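Local atomic coordinates of tyrocidine synthetase 3 (PDB entry 2JGP), a protein that probably catalyses peptide bond formation in the nonribosomal assembly of the antibiotic tyrocidine, through a condensation domain fed by a phosphopantetheine-bearing peptidyl carrier domain. Residues G326-L329 and Y330-L333; E384-F387 and S388-L391; V178-E181 and E182-L186; S423-P426 and L427-V431; F487-E490 and T491-F495. All blocks are in the same frame, centred on the assembly; numbering follows the deposited sequence.

Contact 1: residues G326-L329 and Y330-L333; sequences GTTL and YMVL
T328 and M331 carry the polar part of this local contact, where the chain turns into helix 329-345. The T328 hydroxyl lies between its own backbone N and carbonyl carbon (chi1 61°), a conformation that swings it over the first helical turn, and T328 OG1 accepts from M331 N at 3.1 Å. Behind this cap the first backbone bonds of the helix form: V332 N gives to T328 O at 3.1 Å, and L333 N meets L329 O at 3.0 Å in a nearly straight bond.

The packing contacts fall on two sides. M331, extended beyond CG, runs back past the cap, carrying its sulfur obliquely across T327, with M331 SD 3.9 Å from T327 CB. Its sulfur also lies beside T328 N, a buried amide that has no hydrogen-bond partner. T327 OG1, whose polar partner is the hydroxyl of T325, rests on V332 CG2 at 3.4 Å. One turn along, L329 CD1 packs against L333 CG at 3.8 Å, and both leucines reach F434 of strand 430-435.

G326, with positive phi, closes the preceding helix 312-325 in a Schellman motif. The whole is a compact helix-to-helix connection, in which a Schellman C-cap is followed almost at once by a threonine N-cap.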
loop_
_atom_site.group_PDB
_atom_site.type_symbol
_atom_site.label_atom_id
_atom_site.label_comp_id
_atom_site.label_asym_id
_atom_site.label_seq_id
_atom_site.Cartn_x
_atom_site.Cartn_y
_atom_site.Cartn_z
ATOM N N GLY A 326 5.076 -22.478 2.829
ATOM C CA GLY A 326 4.336 -21.723 3.841
ATOM C C GLY A 326 4.416 -20.217 3.686
ATOM O O GLY A 326 4.368 -19.485 4.675
ATOM N N THR A 327 4.533 -19.752 2.445
ATOM C CA THR A 327 4.633 -18.329 2.155
ATOM C C THR A 327 3.487 -17.906 1.247
ATOM O O THR A 327 2.667 -18.730 0.833
ATOM C CB THR A 327 5.982 -17.977 1.481
ATOM O OG1 THR A 327 6.118 -18.694 0.247
ATOM C CG2 THR A 327 7.145 -18.313 2.397
ATOM N N THR A 328 3.423 -16.609 0.969
ATOM C CA THR A 328 2.473 -16.064 0.021
ATOM C C THR A 328 3.182 -15.908 -1.317
ATOM O O THR A 328 4.410 -15.840 -1.369
ATOM C CB THR A 328 1.938 -14.692 0.492
ATOM O OG1 THR A 328 3.020 -13.760 0.608
ATOM C CG2 THR A 328 1.227 -14.822 1.854
ATOM N N LEU A 329 2.414 -15.857 -2.400
ATOM C CA LEU A 329 2.984 -15.578 -3.714
ATOM C C LEU A 329 3.730 -14.250 -3.679
ATOM O O LEU A 329 4.821 -14.127 -4.226
ATOM C CB LEU A 329 1.895 -15.554 -4.788
ATOM C CG LEU A 329 2.358 -15.213 -6.205
ATOM C CD1 LEU A 329 3.501 -16.125 -6.661
ATOM C CD2 LEU A 329 1.186 -15.288 -7.163
ATOM N N TYR A 330 3.150 -13.265 -2.996
ATOM C CA TYR A 330 3.816 -11.988 -2.766
ATOM C C TYR A 330 5.247 -12.174 -2.258
ATOM O O TYR A 330 6.184 -11.575 -2.789
ATOM C CB TYR A 330 3.018 -11.163 -1.747
ATOM C CG TYR A 330 3.599 -9.806 -1.461
ATOM C CD1 TYR A 330 3.108 -8.675 -2.102
ATOM C CD2 TYR A 330 4.636 -9.648 -0.545
ATOM C CE1 TYR A 330 3.634 -7.424 -1.845
ATOM C CE2 TYR A 330 5.171 -8.406 -0.282
ATOM C CZ TYR A 330 4.666 -7.298 -0.939
ATOM O OH TYR A 330 5.182 -6.060 -0.681
ATOM N N MET A 331 5.409 -12.999 -1.226
ATOM C CA MET A 331 6.727 -13.227 -0.623
ATOM C C MET A 331 7.708 -13.914 -1.574
ATOM O O MET A 331 8.887 -13.569 -1.609
ATOM C CB MET A 331 6.604 -14.058 0.653
ATOM C CG MET A 331 5.969 -13.332 1.836
ATOM S SD MET A 331 5.599 -14.521 3.143
ATOM C CE MET A 331 4.646 -13.504 4.281
ATOM N N VAL A 332 7.220 -14.897 -2.320
ATOM C CA VAL A 332 8.047 -15.637 -3.272
ATOM C C VAL A 332 8.597 -14.675 -4.326
ATOM O O VAL A 332 9.798 -14.646 -4.597
ATOM C CB VAL A 332 7.233 -16.759 -3.957
ATOM C CG1 VAL A 332 8.013 -17.365 -5.134
ATOM C CG2 VAL A 332 6.841 -17.841 -2.936
ATOM N N LEU A 333 7.707 -13.867 -4.891
ATOM C CA LEU A 333 8.086 -12.875 -5.903
ATOM C C LEU A 333 9.035 -11.802 -5.353
ATOM O O LEU A 333 9.995 -11.409 -6.026
ATOM C CB LEU A 333 6.842 -12.220 -6.489
ATOM C CG LEU A 333 5.856 -13.136 -7.202
ATOM C CD1 LEU A 333 4.614 -12.354 -7.590
ATOM C CD2 LEU A 333 6.495 -13.789 -8.415
#

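Contact 2: residues E384-F387 and S388-L391; sequences EKTF and SEFL
F387 O accepts from L391 N at 2.7 Å, the shortest hydrogen bond across the start of helix 387-403, and T386 O takes F390 N at 3.0 Å just before it. Around these backbone bonds T386 and E389 exchange a reciprocal pair. T386 OG1 receives E389 N at 3.0 Å, while E389 OE1 receives T386 N at 2.9 Å through the anti lone pair, the one directed away from the other carboxylate oxygen; that second bond is close to straight (165°). The glutamate manages this because its CG sits between its own N and carbonyl carbon (chi1 78°), from where an extended chain runs back across the threonine at about a right angle. The N-H of the N-cap residue and one of the first turn thus find side-chain acceptors. K385 CB lies 3.8 Å from E389 OE1, but its ammonium end goes to K380 O and to E393.

On the apolar side, L391 CB covers one face of the F387 ring near its rim, and L391 CD2 touches F387 CE2 at 4.1 Å. F387 CD1 comes to the edge of the F390 ring, 4.5 Å from F390 CD2. F387 and L391 both continue onto A335 of helix 329-345. The polar exchange is a textbook capping box at a helix N-terminus, with the apolar side of the same turn packed into the domain.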
loop_
_atom_site.group_PDB
_atom_site.type_symbol
_atom_site.label_atom_id
_atom_site.label_comp_id
_atom_site.label_asym_id
_atom_site.label_seq_id
_atom_site.Cartn_x
_atom_site.Cartn_y
_atom_site.Cartn_z
ATOM N N GLU A 384 25.742 -17.805 -0.697
ATOM C CA GLU A 384 25.830 -19.128 -0.081
ATOM C C GLU A 384 24.482 -19.642 0.424
ATOM O O GLU A 384 24.335 -20.830 0.681
ATOM C CB GLU A 384 26.846 -19.112 1.071
ATOM C CG GLU A 384 28.248 -18.674 0.637
ATOM C CD GLU A 384 29.260 -18.650 1.777
ATOM O OE1 GLU A 384 29.512 -19.714 2.388
ATOM O OE2 GLU A 384 29.825 -17.563 2.043
ATOM N N LYS A 385 23.505 -18.752 0.573
ATOM C CA LYS A 385 22.182 -19.143 1.060
ATOM C C LYS A 385 21.420 -19.934 0.005
ATOM O O LYS A 385 21.562 -19.676 -1.184
ATOM C CB LYS A 385 21.368 -17.907 1.453
ATOM C CG LYS A 385 21.855 -17.245 2.723
ATOM C CD LYS A 385 21.047 -16.010 3.056
ATOM C CE LYS A 385 21.556 -15.369 4.333
ATOM N NZ LYS A 385 20.950 -14.034 4.573
ATOM N N THR A 386 20.614 -20.898 0.443
ATOM C CA THR A 386 19.679 -21.569 -0.452
ATOM C C THR A 386 18.520 -20.611 -0.670
ATOM O O THR A 386 18.227 -19.789 0.204
ATOM C CB THR A 386 19.155 -22.896 0.135
ATOM O OG1 THR A 386 18.374 -22.632 1.298
ATOM C CG2 THR A 386 20.310 -23.832 0.503
ATOM N N PHE A 387 17.871 -20.678 -1.829
ATOM C CA PHE A 387 16.708 -19.819 -2.047
ATOM C C PHE A 387 15.654 -20.121 -0.991
ATOM O O PHE A 387 14.997 -19.214 -0.494
ATOM C CB PHE A 387 16.106 -19.978 -3.443
ATOM C CG PHE A 387 14.889 -19.123 -3.662
ATOM C CD1 PHE A 387 15.022 -17.770 -3.936
ATOM C CD2 PHE A 387 13.613 -19.663 -3.562
ATOM C CE1 PHE A 387 13.901 -16.967 -4.121
ATOM C CE2 PHE A 387 12.485 -18.869 -3.744
ATOM C CZ PHE A 387 12.631 -17.518 -4.021
ATOM N N SER A 388 15.513 -21.397 -0.640
ATOM C CA SER A 388 14.541 -21.808 0.371
ATOM C C SER A 388 14.745 -21.069 1.696
ATOM O O SER A 388 13.791 -20.519 2.257
ATOM C CB SER A 388 14.606 -23.324 0.587
ATOM O OG SER A 388 13.627 -23.733 1.525
ATOM N N GLU A 389 15.982 -21.023 2.186
ATOM C CA GLU A 389 16.246 -20.356 3.463
ATOM C C GLU A 389 16.160 -18.831 3.329
ATOM O O GLU A 389 15.701 -18.157 4.250
ATOM C CB GLU A 389 17.591 -20.781 4.059
ATOM C CG GLU A 389 18.808 -20.138 3.446
ATOM C CD GLU A 389 20.092 -20.659 4.058
ATOM O OE1 GLU A 389 20.916 -21.241 3.319
ATOM O OE2 GLU A 389 20.261 -20.499 5.286
ATOM N N PHE A 390 16.597 -18.295 2.190
ATOM C CA PHE A 390 16.462 -16.860 1.914
ATOM C C PHE A 390 14.991 -16.448 1.884
ATOM O O PHE A 390 14.607 -15.424 2.467
ATOM C CB PHE A 390 17.127 -16.475 0.590
ATOM C CG PHE A 390 16.923 -15.033 0.221
ATOM C CD1 PHE A 390 17.446 -14.025 1.023
ATOM C CD2 PHE A 390 16.180 -14.678 -0.900
ATOM C CE1 PHE A 390 17.248 -12.689 0.701
ATOM C CE2 PHE A 390 15.978 -13.342 -1.225
ATOM C CZ PHE A 390 16.513 -12.347 -0.421
ATOM N N LEU A 391 14.172 -17.251 1.208
ATOM C CA LEU A 391 12.732 -17.002 1.155
ATOM C C LEU A 391 12.109 -16.979 2.552
ATOM O O LEU A 391 11.213 -16.185 2.825
ATOM C CB LEU A 391 12.030 -18.047 0.281
ATOM C CG LEU A 391 10.494 -18.000 0.287
ATOM C CD1 LEU A 391 9.988 -16.648 -0.198
ATOM C CD2 LEU A 391 9.909 -19.134 -0.544
#

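Contact 3: residues V178-E181 and E182-L186; sequences VTEE and EAREL. Unlike the reference sequence in segment 178-181: E181 (reference Gln).
E182 and T179 meet through a carboxylate and a backbone amide: E182 OE1 accepts from T179 N at 3.0 Å. The glutamate's CG lies beside its own backbone N (chi1 -69°), and the extended chain beyond it folds back over the helix start; the amide meets the oxygen from above the carboxylate plane, 41° out of it. The threonine does not return the favour. Its OG1 is turned to the side of its own N, towards the E182 carboxylate and not into the helix, and makes no capping bond; the ordinary helical bond from A183 N to T179 O, 2.9 Å, forms regardless.

On the side facing strand 202-210, V178 spreads its two methyl groups, CG2 resting on A183 CB at 3.9 Å and CG1 on L186 CD1 at 3.9 Å.

The charged face is built around R184, whose chain is extended from CG to NE. E180, with CG anti to its backbone N (chi1 -171°), stretches out at a slant across R184, and E180 OE2 pairs with R184 NH2 at 3.1 Å, the two flat groups not far from parallel. Its other oxygen, OE1, is held by R213. E181 bends at its second torsion to come round to the arginine: OE2 lies 3.6 Å from R184 CD, and the salt bridge from E181 OE1 to R184 NH1 is long. Three glutamates at a helix N-terminus would also suit the helix dipole.

The pattern is half of a capping box joined to a V178-A183 hydrophobic staple, opening the surface helix of a beta-alpha-beta unit between strands 174-177 and 202-210.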
loop_
_atom_site.group_PDB
_atom_site.type_symbol
_atom_site.label_atom_id
_atom_site.label_comp_id
_atom_site.label_asym_id
_atom_site.label_seq_id
_atom_site.Cartn_x
_atom_site.Cartn_y
_atom_site.Cartn_z
ATOM N N VAL A 178 -17.098 18.738 -26.763
ATOM C CA VAL A 178 -15.857 18.865 -27.523
ATOM C C VAL A 178 -15.680 17.682 -28.464
ATOM O O VAL A 178 -16.357 16.668 -28.324
ATOM C CB VAL A 178 -14.634 18.908 -26.578
ATOM C CG1 VAL A 178 -14.725 20.098 -25.632
ATOM C CG2 VAL A 178 -14.515 17.604 -25.790
ATOM N N THR A 179 -14.757 17.818 -29.415
ATOM C CA THR A 179 -14.339 16.699 -30.257
ATOM C C THR A 179 -13.567 15.693 -29.408
ATOM O O THR A 179 -13.034 16.048 -28.354
ATOM C CB THR A 179 -13.444 17.180 -31.420
ATOM O OG1 THR A 179 -14.195 18.059 -32.270
ATOM C CG2 THR A 179 -12.935 16.003 -32.250
ATOM N N GLU A 180 -13.516 14.439 -29.851
ATOM C CA GLU A 180 -12.727 13.426 -29.148
ATOM C C GLU A 180 -11.260 13.844 -29.046
ATOM O O GLU A 180 -10.659 13.763 -27.972
ATOM C CB GLU A 180 -12.840 12.059 -29.831
ATOM C CG GLU A 180 -12.219 10.931 -29.022
ATOM C CD GLU A 180 -12.321 9.579 -29.689
ATOM O OE1 GLU A 180 -12.977 9.464 -30.745
ATOM O OE2 GLU A 180 -11.746 8.617 -29.148
ATOM N N GLU A 181 -10.692 14.299 -30.162
ATOM C CA GLU A 181 -9.296 14.749 -30.185
ATOM C C GLU A 181 -9.075 15.965 -29.279
ATOM O O GLU A 181 -8.048 16.059 -28.611
ATOM C CB GLU A 181 -8.841 15.065 -31.618
ATOM C CG GLU A 181 -7.326 14.999 -31.809
ATOM C CD GLU A 181 -6.780 13.587 -31.668
ATOM O OE1 GLU A 181 -7.161 12.720 -32.486
ATOM O OE2 GLU A 181 -5.976 13.340 -30.743
ATOM N N GLU A 182 -10.038 16.885 -29.253
ATOM C CA GLU A 182 -9.997 18.012 -28.314
ATOM C C GLU A 182 -10.039 17.525 -26.862
ATOM O O GLU A 182 -9.376 18.091 -25.992
ATOM C CB GLU A 182 -11.156 18.979 -28.572
ATOM C CG GLU A 182 -11.048 19.746 -29.880
ATOM C CD GLU A 182 -12.256 20.630 -30.155
ATOM O OE1 GLU A 182 -13.322 20.412 -29.535
ATOM O OE2 GLU A 182 -12.136 21.549 -30.997
ATOM N N ALA A 183 -10.820 16.477 -26.604
ATOM C CA ALA A 183 -10.898 15.893 -25.267
ATOM C C ALA A 183 -9.537 15.367 -24.807
ATOM O O ALA A 183 -9.184 15.501 -23.636
ATOM C CB ALA A 183 -11.943 14.782 -25.224
ATOM N N ARG A 184 -8.778 14.782 -25.732
ATOM C CA ARG A 184 -7.457 14.234 -25.418
ATOM C C ARG A 184 -6.470 15.284 -24.903
ATOM O O ARG A 184 -5.691 14.997 -23.995
ATOM C CB ARG A 184 -6.859 13.509 -26.630
ATOM C CG ARG A 184 -7.540 12.191 -26.952
ATOM C CD ARG A 184 -6.661 11.302 -27.820
ATOM N NE ARG A 184 -7.265 9.987 -28.034
ATOM C CZ ARG A 184 -8.208 9.711 -28.934
ATOM N NH1 ARG A 184 -8.688 10.656 -29.744
ATOM N NH2 ARG A 184 -8.678 8.472 -29.026
ATOM N N GLU A 185 -6.502 16.489 -25.472
ATOM C CA GLU A 185 -5.618 17.566 -25.003
ATOM C C GLU A 185 -6.186 18.208 -23.736
ATOM O O GLU A 185 -5.439 18.511 -22.802
ATOM C CB GLU A 185 -5.409 18.641 -26.077
ATOM C CG GLU A 185 -3.968 19.233 -26.195
ATOM C CD GLU A 185 -3.033 18.919 -25.021
ATOM O OE1 GLU A 185 -2.081 18.133 -25.232
ATOM O OE2 GLU A 185 -3.230 19.449 -23.901
ATOM N N LEU A 186 -7.501 18.416 -23.702
ATOM C CA LEU A 186 -8.144 19.001 -22.518
ATOM C C LEU A 186 -7.810 18.241 -21.249
ATOM O O LEU A 186 -7.431 18.843 -20.247
ATOM C CB LEU A 186 -9.667 19.056 -22.672
ATOM C CG LEU A 186 -10.277 20.362 -23.162
ATOM C CD1 LEU A 186 -11.790 20.252 -23.083
ATOM C CD2 LEU A 186 -9.794 21.556 -22.356
#

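Contact 4: residues S423-P426 and L427-V431; sequences SRNP and LFDTV
N425 and D429 face each other across a tight bend of the chain. At its apex L427 has positive phi (72°), and F428 N turns back to P426 O in a weak 2.8 Å bond, consistent with a classic gamma turn. Beyond it the chain straightens into strand 430-435.

The D429 carboxylate fills the inside of the bend. Its OD1 accepts from N425 N at 2.9 Å, nearly along the C-O axis and almost straight at the hydrogen (174°), while R424 CB presses close to the same oxygen. R424, bent at chi2 and chi3, grips OD2 side-on, with NE at 3.2 Å and NH2 at 3.1 Å from D429 OD2. Both nitrogens come from one carboxylate face; the oxygen lies in the guanidinium plane, at its edge, the two planes 67° apart. Two waters complete the shell: one donates to OD1 and accepts from N425 ND2, the other donates to OD2 and to N425 O. So many donors should favour a charged aspartate.

R424 NH2 also reaches L287 O, and N425 ND2 reaches K462 O. L427 and F428 lean on A376 of strand 373-379, and L427 with P426 meets helix 409-415, which places the bend between that helix and the start of strand 430-435.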
loop_
_atom_site.group_PDB
_atom_site.type_symbol
_atom_site.label_atom_id
_atom_site.label_comp_id
_atom_site.label_asym_id
_atom_site.label_seq_id
_atom_site.Cartn_x
_atom_site.Cartn_y
_atom_site.Cartn_z
ATOM N N SER A 423 19.808 12.803 -6.065
ATOM C CA SER A 423 19.688 11.938 -7.238
ATOM C C SER A 423 18.980 10.616 -6.930
ATOM O O SER A 423 18.729 9.818 -7.833
ATOM C CB SER A 423 21.070 11.647 -7.828
ATOM O OG SER A 423 21.876 10.908 -6.924
ATOM N N ARG A 424 18.656 10.382 -5.663
ATOM C CA ARG A 424 18.011 9.131 -5.268
ATOM C C ARG A 424 17.062 9.331 -4.089
ATOM O O ARG A 424 16.922 10.441 -3.579
ATOM C CB ARG A 424 19.064 8.046 -4.996
ATOM C CG ARG A 424 20.363 8.518 -4.370
ATOM C CD ARG A 424 21.553 7.720 -4.890
ATOM N NE ARG A 424 21.236 6.301 -4.959
ATOM C CZ ARG A 424 21.880 5.407 -5.705
ATOM N NH1 ARG A 424 22.920 5.752 -6.458
ATOM N NH2 ARG A 424 21.477 4.140 -5.693
ATOM N N ASN A 425 16.385 8.261 -3.688
ATOM C CA ASN A 425 15.355 8.338 -2.658
ATOM C C ASN A 425 15.835 7.774 -1.329
ATOM O O ASN A 425 16.744 6.945 -1.302
ATOM C CB ASN A 425 14.094 7.619 -3.133
ATOM C CG ASN A 425 13.352 8.403 -4.194
ATOM O OD1 ASN A 425 12.626 9.348 -3.885
ATOM N ND2 ASN A 425 13.536 8.020 -5.454
ATOM N N PRO A 426 15.229 8.230 -0.218
ATOM C CA PRO A 426 15.668 7.750 1.085
ATOM C C PRO A 426 15.364 6.262 1.284
ATOM O O PRO A 426 14.278 5.785 0.918
ATOM C CB PRO A 426 14.893 8.632 2.078
ATOM C CG PRO A 426 13.734 9.159 1.329
ATOM C CD PRO A 426 14.124 9.203 -0.117
ATOM N N LEU A 427 16.354 5.546 1.814
ATOM C CA LEU A 427 16.262 4.133 2.194
ATOM C C LEU A 427 16.205 3.130 1.035
ATOM O O LEU A 427 16.844 2.081 1.115
ATOM C CB LEU A 427 15.114 3.879 3.187
ATOM C CG LEU A 427 15.406 4.278 4.637
ATOM C CD1 LEU A 427 14.192 4.039 5.513
ATOM C CD2 LEU A 427 16.615 3.525 5.187
ATOM N N PHE A 428 15.439 3.426 -0.016
ATOM C CA PHE A 428 15.343 2.523 -1.172
ATOM C C PHE A 428 15.174 3.277 -2.493
ATOM O O PHE A 428 14.575 4.352 -2.541
ATOM C CB PHE A 428 14.203 1.508 -0.987
ATOM C CG PHE A 428 12.885 2.131 -0.633
ATOM C CD1 PHE A 428 12.031 2.607 -1.623
ATOM C CD2 PHE A 428 12.500 2.250 0.692
ATOM C CE1 PHE A 428 10.816 3.192 -1.294
ATOM C CE2 PHE A 428 11.283 2.831 1.027
ATOM C CZ PHE A 428 10.441 3.299 0.033
ATOM N N ASP A 429 15.718 2.693 -3.558
ATOM C CA ASP A 429 15.638 3.264 -4.905
ATOM C C ASP A 429 14.828 2.406 -5.865
ATOM O O ASP A 429 14.759 2.692 -7.057
ATOM C CB ASP A 429 17.046 3.484 -5.440
ATOM C CG ASP A 429 17.728 4.637 -4.762
ATOM O OD1 ASP A 429 17.155 5.748 -4.796
ATOM O OD2 ASP A 429 18.806 4.436 -4.173
ATOM N N THR A 430 14.210 1.357 -5.336
ATOM C CA THR A 430 13.284 0.555 -6.104
ATOM C C THR A 430 12.085 0.181 -5.242
ATOM O O THR A 430 12.189 0.118 -4.020
ATOM C CB THR A 430 13.960 -0.717 -6.658
ATOM O OG1 THR A 430 13.023 -1.433 -7.462
ATOM C CG2 THR A 430 14.446 -1.617 -5.529
ATOM N N VAL A 431 10.955 -0.052 -5.905
ATOM C CA VAL A 431 9.712 -0.434 -5.255
ATOM C C VAL A 431 9.187 -1.716 -5.895
ATOM O O VAL A 431 9.337 -1.918 -7.102
ATOM C CB VAL A 431 8.649 0.694 -5.377
ATOM C CG1 VAL A 431 7.257 0.184 -5.034
ATOM C CG2 VAL A 431 9.030 1.872 -4.487
HETATM O O HOH W 1 15.356 6.261 -6.760
HETATM O O HOH W 2 19.014 5.509 -1.791
#

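Contact 5: residues F487-E490 and T491-F495; sequences FTRE and TMERF
F487 and M492 make a Met-aromatic contact at the N-terminus of helix 489-508, the last helix of the condensation domain. The methionine bends at its second and third torsions (chi2 -73°) and lays its methyl over one ring face, M492 CE standing 4.0 Å from the centroid of the F487 ring. The sulfur lies obliquely to the ring, and F487 CB packs on M492 CG at 3.7 Å. Both residues continue onto Y482 of strand 476-483.

T488 caps the turn: T488 OG1 accepts from T491 N at 3.1 Å, and T488 O from M492 N at 3.2 Å. D292 accepts from T488 N and is hydrogen-bonded to the T491 hydroxyl, tying the N-cap to its first turn.

On the outer side, E490 and R494 run alongside each other. R494 NH2 donates to E490 OE2 at 3.0 Å, almost straight (176°); the oxygen accepts with its anti lone pair and lies in the guanidinium plane, though the carboxylate is turned 67° from it. E493 OE2 reaches the R489 guanidinium at its edge in a long salt bridge to NH1; R489 has its stronger partner in D304. Threonine N-cap, Phe-Met hydrophobic staple and an i to i+4 salt bridge, with a second, long one, together make a well-formed helix start.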
loop_
_atom_site.group_PDB
_atom_site.type_symbol
_atom_site.label_atom_id
_atom_site.label_comp_id
_atom_site.label_asym_id
_atom_site.label_seq_id
_atom_site.Cartn_x
_atom_site.Cartn_y
_atom_site.Cartn_z
ATOM N N PHE A 487 18.059 3.833 -17.784
ATOM C CA PHE A 487 17.976 2.548 -18.491
ATOM C C PHE A 487 17.336 2.664 -19.867
ATOM O O PHE A 487 16.421 3.466 -20.077
ATOM C CB PHE A 487 17.185 1.518 -17.674
ATOM C CG PHE A 487 17.598 1.432 -16.231
ATOM C CD1 PHE A 487 18.789 0.817 -15.871
ATOM C CD2 PHE A 487 16.789 1.958 -15.231
ATOM C CE1 PHE A 487 19.166 0.731 -14.538
ATOM C CE2 PHE A 487 17.162 1.879 -13.899
ATOM C CZ PHE A 487 18.352 1.261 -13.553
ATOM N N THR A 488 17.831 1.852 -20.800
ATOM C CA THR A 488 17.218 1.709 -22.112
ATOM C C THR A 488 16.093 0.676 -22.012
ATOM O O THR A 488 16.053 -0.131 -21.075
ATOM C CB THR A 488 18.238 1.238 -23.172
ATOM O OG1 THR A 488 18.692 -0.087 -22.859
ATOM C CG2 THR A 488 19.438 2.174 -23.233
ATOM N N ARG A 489 15.182 0.710 -22.980
ATOM C CA ARG A 489 14.137 -0.305 -23.094
ATOM C C ARG A 489 14.732 -1.706 -23.197
ATOM O O ARG A 489 14.222 -2.645 -22.585
ATOM C CB ARG A 489 13.259 -0.029 -24.316
ATOM C CG ARG A 489 12.210 -1.101 -24.585
ATOM C CD ARG A 489 11.177 -0.618 -25.583
ATOM N NE ARG A 489 10.397 0.491 -25.039
ATOM C CZ ARG A 489 9.406 0.370 -24.156
ATOM N NH1 ARG A 489 9.042 -0.822 -23.700
ATOM N NH2 ARG A 489 8.770 1.457 -23.730
ATOM N N GLU A 490 15.804 -1.839 -23.976
ATOM C CA GLU A 490 16.479 -3.121 -24.179
ATOM C C GLU A 490 16.935 -3.721 -22.847
ATOM O O GLU A 490 16.663 -4.892 -22.562
ATOM C CB GLU A 490 17.676 -2.947 -25.126
ATOM C CG GLU A 490 18.494 -4.210 -25.380
ATOM C CD GLU A 490 19.745 -3.947 -26.206
ATOM O OE1 GLU A 490 19.813 -2.912 -26.906
ATOM O OE2 GLU A 490 20.669 -4.783 -26.157
ATOM N N THR A 491 17.620 -2.909 -22.043
ATOM C CA THR A 491 18.120 -3.337 -20.731
ATOM C C THR A 491 17.006 -3.794 -19.792
ATOM O O THR A 491 17.172 -4.762 -19.046
ATOM C CB THR A 491 18.922 -2.205 -20.045
ATOM O OG1 THR A 491 20.141 -1.989 -20.764
ATOM C CG2 THR A 491 19.247 -2.553 -18.580
ATOM N N MET A 492 15.874 -3.099 -19.836
ATOM C CA MET A 492 14.759 -3.392 -18.939
ATOM C C MET A 492 13.949 -4.601 -19.401
ATOM O O MET A 492 13.461 -5.371 -18.574
ATOM C CB MET A 492 13.872 -2.157 -18.780
ATOM C CG MET A 492 14.541 -1.047 -17.986
ATOM S SD MET A 492 14.637 -1.432 -16.225
ATOM C CE MET A 492 16.301 -2.075 -16.077
ATOM N N GLU A 493 13.805 -4.771 -20.712
ATOM C CA GLU A 493 13.208 -6.003 -21.242
ATOM C C GLU A 493 14.059 -7.224 -20.877
ATOM O O GLU A 493 13.520 -8.274 -20.548
ATOM C CB GLU A 493 12.984 -5.906 -22.755
ATOM C CG GLU A 493 11.831 -4.966 -23.128
ATOM C CD GLU A 493 11.656 -4.775 -24.626
ATOM O OE1 GLU A 493 12.519 -5.229 -25.410
ATOM O OE2 GLU A 493 10.648 -4.153 -25.022
ATOM N N ARG A 494 15.381 -7.075 -20.906
ATOM C CA ARG A 494 16.292 -8.151 -20.505
ATOM C C ARG A 494 16.232 -8.411 -18.996
ATOM O O ARG A 494 16.274 -9.564 -18.561
ATOM C CB ARG A 494 17.730 -7.825 -20.927
ATOM C CG ARG A 494 18.735 -8.932 -20.632
ATOM C CD ARG A 494 20.142 -8.579 -21.109
ATOM N NE ARG A 494 20.202 -8.424 -22.565
ATOM C CZ ARG A 494 20.302 -7.270 -23.224
ATOM N NH1 ARG A 494 20.371 -6.105 -22.584
ATOM N NH2 ARG A 494 20.341 -7.283 -24.551
ATOM N N PHE A 495 16.157 -7.327 -18.223
ATOM C CA PHE A 495 15.970 -7.360 -16.768
ATOM C C PHE A 495 14.744 -8.191 -16.401
ATOM O O PHE A 495 14.794 -9.019 -15.492
ATOM C CB PHE A 495 15.813 -5.912 -16.272
ATOM C CG PHE A 495 15.673 -5.756 -14.776
ATOM C CD1 PHE A 495 16.778 -5.861 -13.942
ATOM C CD2 PHE A 495 14.443 -5.427 -14.213
ATOM C CE1 PHE A 495 16.653 -5.677 -12.566
ATOM C CE2 PHE A 495 14.305 -5.239 -12.842
ATOM C CZ PHE A 495 15.417 -5.359 -12.017
#

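Overall arrangement
Four of the five contacts open helices, and contact 4 leads into a strand, all within the condensation domain. Contacts 1 and 2, with centres 14 Å apart, form one packed unit: L391 CD1 lies 3.6 Å from M331 O, and F387 CZ lies 4.1 Å from V332 O. Helix 387-403, which contact 2 begins, continues to the sodium ion bound at Q396 and D400; the side chain of M331 is about 9 Å from that ion, that of L391 about 14 Å. Contacts 4 and 5 approach to about 6 Å between nearest atoms without touching. Contact 3 stands apart, its centre 54 Å from that of contact 2, on opposite sides of the chain's centre.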